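Local coordinates for Cj0977 (Campylobacter jejuni, PDB 3BNV), which is a sigma28-regulated, nonflagellar virulence protein with a hot-dog fold, whose biochemical function is unknown, at residues L25-I39 / A72-E85. Residues are numbered along the deposited sequence; the frame is centred on the assembly and turned at random.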
loop_
_atom_site.group_PDB
_atom_site.type_symbol
_atom_site.label_atom_id
_atom_site.label_comp_id
_atom_site.label_asym_id
_atom_site.label_seq_id
_atom_site.Cartn_x
_atom_site.Cartn_y
_atom_site.Cartn_z
ATOM N N LEU A 25 -10.968 -10.346 -15.356
ATOM C CA LEU A 25 -10.409 -9.168 -14.713
ATOM C C LEU A 25 -9.920 -8.162 -15.752
ATOM O O LEU A 25 -9.047 -8.466 -16.561
ATOM C CB LEU A 25 -9.272 -9.578 -13.773
ATOM C CG LEU A 25 -9.294 -9.051 -12.342
ATOM C CD1 LEU A 25 -9.292 -7.574 -12.378
ATOM C CD2 LEU A 25 -10.556 -9.509 -11.662
ATOM N N LEU A 26 -10.497 -6.966 -15.729
ATOM C CA LEU A 26 -10.092 -5.893 -16.638
ATOM C C LEU A 26 -9.134 -4.929 -15.950
ATOM O O LEU A 26 -8.392 -4.206 -16.613
ATOM C CB LEU A 26 -11.313 -5.126 -17.178
ATOM C CG LEU A 26 -12.236 -5.801 -18.207
ATOM C CD1 LEU A 26 -13.569 -5.079 -18.363
ATOM C CD2 LEU A 26 -11.548 -5.909 -19.552
ATOM N N THR A 27 -9.151 -4.927 -14.621
ATOM C CA THR A 27 -8.396 -3.952 -13.839
ATOM C C THR A 27 -6.987 -4.422 -13.525
ATOM O O THR A 27 -6.763 -5.594 -13.302
ATOM C CB THR A 27 -9.116 -3.636 -12.503
ATOM O OG1 THR A 27 -8.509 -2.504 -11.861
ATOM C CG2 THR A 27 -9.039 -4.809 -11.579
ATOM N N CYS A 28 -6.034 -3.507 -13.497
ATOM C CA CYS A 28 -4.662 -3.851 -13.103
ATOM C C CYS A 28 -4.115 -5.107 -13.786
ATOM O O CYS A 28 -3.580 -6.000 -13.128
ATOM C CB CYS A 28 -4.571 -3.979 -11.576
ATOM S SG CYS A 28 -5.206 -2.504 -10.698
ATOM N N PRO A 29 -4.209 -5.164 -15.118
ATOM C CA PRO A 29 -3.857 -6.401 -15.810
ATOM C C PRO A 29 -2.405 -6.787 -15.583
ATOM O O PRO A 29 -2.033 -7.961 -15.756
ATOM C CB PRO A 29 -4.067 -6.050 -17.288
ATOM C CG PRO A 29 -4.069 -4.545 -17.336
ATOM C CD PRO A 29 -4.598 -4.080 -16.036
ATOM N N GLU A 30 -1.588 -5.813 -15.200
ATOM C CA GLU A 30 -0.147 -6.009 -15.237
ATOM C C GLU A 30 0.438 -6.070 -13.846
ATOM O O GLU A 30 1.644 -6.166 -13.681
ATOM C CB GLU A 30 0.471 -4.861 -16.026
ATOM C CG GLU A 30 1.814 -5.174 -16.563
ATOM C CD GLU A 30 1.749 -6.029 -17.807
ATOM O OE1 GLU A 30 0.730 -6.730 -18.007
ATOM O OE2 GLU A 30 2.722 -5.991 -18.585
ATOM N N LEU A 31 -0.430 -6.013 -12.850
ATOM C CA LEU A 31 0.004 -5.920 -11.462
ATOM C C LEU A 31 0.762 -7.165 -11.035
ATOM O O LEU A 31 0.397 -8.277 -11.394
ATOM C CB LEU A 31 -1.210 -5.755 -10.559
ATOM C CG LEU A 31 -1.123 -4.828 -9.348
ATOM C CD1 LEU A 31 -2.173 -5.271 -8.324
ATOM C CD2 LEU A 31 0.257 -4.775 -8.733
ATOM N N ASN A 32 1.810 -6.984 -10.253
ATOM C CA ASN A 32 2.503 -8.132 -9.697
ATOM C C ASN A 32 1.722 -8.870 -8.590
ATOM O O ASN A 32 1.706 -8.459 -7.428
ATOM C CB ASN A 32 3.867 -7.741 -9.200
ATOM C CG ASN A 32 4.642 -8.920 -8.791
ATOM O OD1 ASN A 32 5.849 -8.876 -8.664
ATOM N ND2 ASN A 32 3.952 -10.026 -8.621
ATOM N N THR A 33 1.104 -9.987 -8.952
ATOM C CA THR A 33 0.181 -10.659 -8.053
ATOM C C THR A 33 0.900 -11.302 -6.865
ATOM O O THR A 33 0.242 -11.788 -5.923
ATOM C CB THR A 33 -0.681 -11.747 -8.770
ATOM O OG1 THR A 33 0.154 -12.778 -9.287
ATOM C CG2 THR A 33 -1.458 -11.167 -9.923
ATOM N N SER A 34 2.235 -11.321 -6.907
ATOM C CA SER A 34 3.044 -11.891 -5.824
ATOM C C SER A 34 3.165 -10.899 -4.673
ATOM O O SER A 34 3.583 -11.276 -3.563
ATOM C CB SER A 34 4.461 -12.188 -6.308
ATOM O OG SER A 34 4.481 -13.249 -7.244
ATOM N N LEU A 35 2.839 -9.633 -4.947
ATOM C CA LEU A 35 2.987 -8.563 -3.964
ATOM C C LEU A 35 1.626 -8.046 -3.513
ATOM O O LEU A 35 1.491 -7.511 -2.399
ATOM C CB LEU A 35 3.759 -7.376 -4.553
ATOM C CG LEU A 35 5.174 -7.497 -5.133
ATOM C CD1 LEU A 35 5.542 -6.201 -5.782
ATOM C CD2 LEU A 35 6.201 -7.812 -4.054
ATOM N N ALA A 36 0.616 -8.181 -4.369
ATOM C CA ALA A 36 -0.695 -7.644 -4.039
ATOM C C ALA A 36 -1.744 -8.727 -3.833
ATOM O O ALA A 36 -2.874 -8.446 -3.481
ATOM C CB ALA A 36 -1.152 -6.662 -5.100
ATOM N N GLY A 37 -1.375 -9.983 -4.057
ATOM C CA GLY A 37 -2.333 -11.055 -3.885
ATOM C C GLY A 37 -2.970 -11.476 -5.200
ATOM O O GLY A 37 -2.684 -10.909 -6.268
ATOM N N THR A 38 -3.836 -12.476 -5.107
ATOM C CA THR A 38 -4.557 -12.998 -6.253
ATOM C C THR A 38 -6.065 -12.915 -6.056
ATOM O O THR A 38 -6.582 -13.210 -4.988
ATOM C CB THR A 38 -4.216 -14.454 -6.445
ATOM O OG1 THR A 38 -2.818 -14.560 -6.722
ATOM C CG2 THR A 38 -5.009 -15.044 -7.549
ATOM N N ILE A 39 -6.774 -12.499 -7.095
ATOM C CA ILE A 39 -8.224 -12.424 -7.040
ATOM C C ILE A 39 -8.780 -13.815 -7.261
ATOM O O ILE A 39 -8.383 -14.512 -8.182
ATOM C CB ILE A 39 -8.766 -11.492 -8.110
ATOM C CG1 ILE A 39 -7.983 -10.186 -8.112
ATOM C CG2 ILE A 39 -10.244 -11.225 -7.887
ATOM C CD1 ILE A 39 -8.149 -9.372 -6.838
ATOM N N ALA A 72 -1.829 -2.774 -0.154
ATOM C CA ALA A 72 -1.779 -3.140 -1.547
ATOM C C ALA A 72 -2.834 -4.179 -1.867
ATOM O O ALA A 72 -3.544 -4.043 -2.850
ATOM C CB ALA A 72 -0.413 -3.646 -1.915
ATOM N N ALA A 73 -2.943 -5.220 -1.055
ATOM C CA ALA A 73 -3.909 -6.257 -1.345
ATOM C C ALA A 73 -5.329 -5.650 -1.330
ATOM O O ALA A 73 -6.137 -5.906 -2.222
ATOM C CB ALA A 73 -3.765 -7.378 -0.359
ATOM N N ALA A 74 -5.615 -4.816 -0.334
ATOM C CA ALA A 74 -6.927 -4.192 -0.247
ATOM C C ALA A 74 -7.209 -3.302 -1.467
ATOM O O ALA A 74 -8.326 -3.260 -2.003
ATOM C CB ALA A 74 -7.023 -3.403 1.013
ATOM N N ASN A 75 -6.185 -2.595 -1.893
ATOM C CA ASN A 75 -6.254 -1.737 -3.043
ATOM C C ASN A 75 -6.611 -2.567 -4.290
ATOM O O ASN A 75 -7.467 -2.201 -5.110
ATOM C CB ASN A 75 -4.908 -1.026 -3.151
ATOM C CG ASN A 75 -4.837 -0.025 -4.274
ATOM O OD1 ASN A 75 -5.713 0.042 -5.154
ATOM N ND2 ASN A 75 -3.764 0.745 -4.278
ATOM N N TYR A 76 -5.988 -3.719 -4.416
ATOM C CA TYR A 76 -6.241 -4.577 -5.563
ATOM C C TYR A 76 -7.670 -5.150 -5.538
ATOM O O TYR A 76 -8.427 -4.980 -6.487
ATOM C CB TYR A 76 -5.140 -5.625 -5.631
ATOM C CG TYR A 76 -5.134 -6.562 -6.803
ATOM C CD1 TYR A 76 -4.750 -7.871 -6.639
ATOM C CD2 TYR A 76 -5.460 -6.142 -8.064
ATOM C CE1 TYR A 76 -4.713 -8.749 -7.705
ATOM C CE2 TYR A 76 -5.437 -7.027 -9.146
ATOM C CZ TYR A 76 -5.063 -8.324 -8.956
ATOM O OH TYR A 76 -5.024 -9.215 -10.007
ATOM N N VAL A 77 -8.061 -5.801 -4.458
ATOM C CA VAL A 77 -9.403 -6.380 -4.401
ATOM C C VAL A 77 -10.531 -5.305 -4.454
ATOM O O VAL A 77 -11.603 -5.549 -4.996
ATOM C CB VAL A 77 -9.582 -7.362 -3.225
ATOM C CG1 VAL A 77 -9.820 -6.633 -1.932
ATOM C CG2 VAL A 77 -10.732 -8.245 -3.472
ATOM N N ALA A 78 -10.298 -4.113 -3.921
ATOM C CA ALA A 78 -11.271 -3.028 -4.120
ATOM C C ALA A 78 -11.491 -2.752 -5.597
ATOM O O ALA A 78 -12.624 -2.658 -6.067
ATOM C CB ALA A 78 -10.818 -1.744 -3.452
ATOM N N GLN A 79 -10.406 -2.588 -6.343
ATOM C CA GLN A 79 -10.565 -2.343 -7.760
ATOM C C GLN A 79 -11.188 -3.531 -8.454
ATOM O O GLN A 79 -11.979 -3.355 -9.356
ATOM C CB GLN A 79 -9.249 -1.974 -8.421
ATOM C CG GLN A 79 -8.655 -0.670 -7.920
ATOM C CD GLN A 79 -7.670 -0.107 -8.900
ATOM O OE1 GLN A 79 -8.055 0.333 -9.974
ATOM N NE2 GLN A 79 -6.395 -0.137 -8.562
ATOM N N ALA A 80 -10.879 -4.751 -8.024
ATOM C CA ALA A 80 -11.489 -5.903 -8.671
ATOM C C ALA A 80 -13.003 -5.953 -8.465
ATOM O O ALA A 80 -13.722 -6.498 -9.293
ATOM C CB ALA A 80 -10.862 -7.149 -8.207
ATOM N N SER A 81 -13.483 -5.375 -7.372
ATOM C CA SER A 81 -14.911 -5.373 -7.069
ATOM C C SER A 81 -15.702 -4.502 -8.030
ATOM O O SER A 81 -16.894 -4.672 -8.167
ATOM C CB SER A 81 -15.160 -4.879 -5.648
ATOM O OG SER A 81 -14.924 -3.488 -5.561
ATOM N N ILE A 82 -15.034 -3.543 -8.662
ATOM C CA ILE A 82 -15.653 -2.681 -9.659
ATOM C C ILE A 82 -15.343 -3.195 -11.058
ATOM O O ILE A 82 -16.170 -3.133 -11.948
ATOM C CB ILE A 82 -15.065 -1.267 -9.562
ATOM C CG1 ILE A 82 -15.343 -0.715 -8.170
ATOM C CG2 ILE A 82 -15.635 -0.357 -10.684
ATOM C CD1 ILE A 82 -16.740 -1.056 -7.699
ATOM N N ASN A 83 -14.122 -3.682 -11.247
ATOM C CA ASN A 83 -13.704 -4.317 -12.498
ATOM C C ASN A 83 -13.872 -3.478 -13.764
ATOM O O ASN A 83 -14.391 -3.950 -14.770
ATOM C CB ASN A 83 -14.404 -5.664 -12.718
ATOM C CG ASN A 83 -13.666 -6.525 -13.726
ATOM O OD1 ASN A 83 -12.476 -6.333 -13.947
ATOM N ND2 ASN A 83 -14.354 -7.474 -14.325
ATOM N N LYS A 84 -13.425 -2.241 -13.716
ATOM C CA LYS A 84 -13.418 -1.405 -14.897
ATOM C C LYS A 84 -12.020 -1.381 -15.492
ATOM O O LYS A 84 -11.028 -1.450 -14.773
ATOM C CB LYS A 84 -13.844 0.009 -14.538
ATOM C CG LYS A 84 -15.307 0.120 -14.186
ATOM C CD LYS A 84 -16.162 0.341 -15.403
ATOM C CE LYS A 84 -17.631 0.218 -15.090
ATOM N NZ LYS A 84 -18.409 0.417 -16.344
ATOM N N GLU A 85 -11.930 -1.285 -16.808
ATOM C CA GLU A 85 -10.629 -1.331 -17.435
ATOM C C GLU A 85 -9.775 -0.143 -17.032
ATOM O O GLU A 85 -8.582 -0.275 -16.852
ATOM C CB GLU A 85 -10.744 -1.386 -18.950
ATOM C CG GLU A 85 -9.395 -1.470 -19.629
ATOM C CD GLU A 85 -9.518 -1.749 -21.086
ATOM O OE1 GLU A 85 -8.507 -2.173 -21.698
ATOM O OE2 GLU A 85 -10.637 -1.545 -21.614
HETATM O O HOH W 1 -5.584 -8.547 -3.246
HETATM O O HOH W 2 -5.717 -11.701 -9.552
#
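Y76 projects from the central helix 67-82 of the hot-dog fold into residues 25-39, a loop and short helical turn running into the start of strand 38-43, outermost in this chain's sheet. The far face of the helix packs on the curved antiparallel sheet through A74 on V125 and A78 on V123, with V77 at the flank reaching L108.

Apolar contacts clamp the Y76 ring between two methyl groups. L31 CD1 lies over one face, 3.7 Å from the ring centroid, and I39 CD1 makes the matching CH-pi contact over the opposite face at 3.8 Å; both sit off-centre, toward the rim. I39 CD1 also reaches A80 CB. With CG anti to the backbone N (chi1 -175°), the ring extends from the helix between these methyls, and the carbonyl oxygens of A36 and G37 lie at its edge.

A73 CA meets A36 O in a CA-H...O contact of 3.2 Å, and a water donates to both A36 O and A73 O.

Polar groups hold the phenol tip of Y76 and the turn after the helix. A second water joins Y76 OH to I39 N. Q79 OE1 is hydrogen-bonded to S87 OG, while its NE2 lies 3.4 Å from C28 SG. Beyond the helix C-terminus, N83 bridges backbone on 24-26: ND2 hydrogen-bonds to the backbone E24 O, while the N-H of L26 meets a lone pair of OD1 within the plane of the N83 side-chain amide, nearly straight (175°) at 2.7 Å from L26 N to N83 OD1.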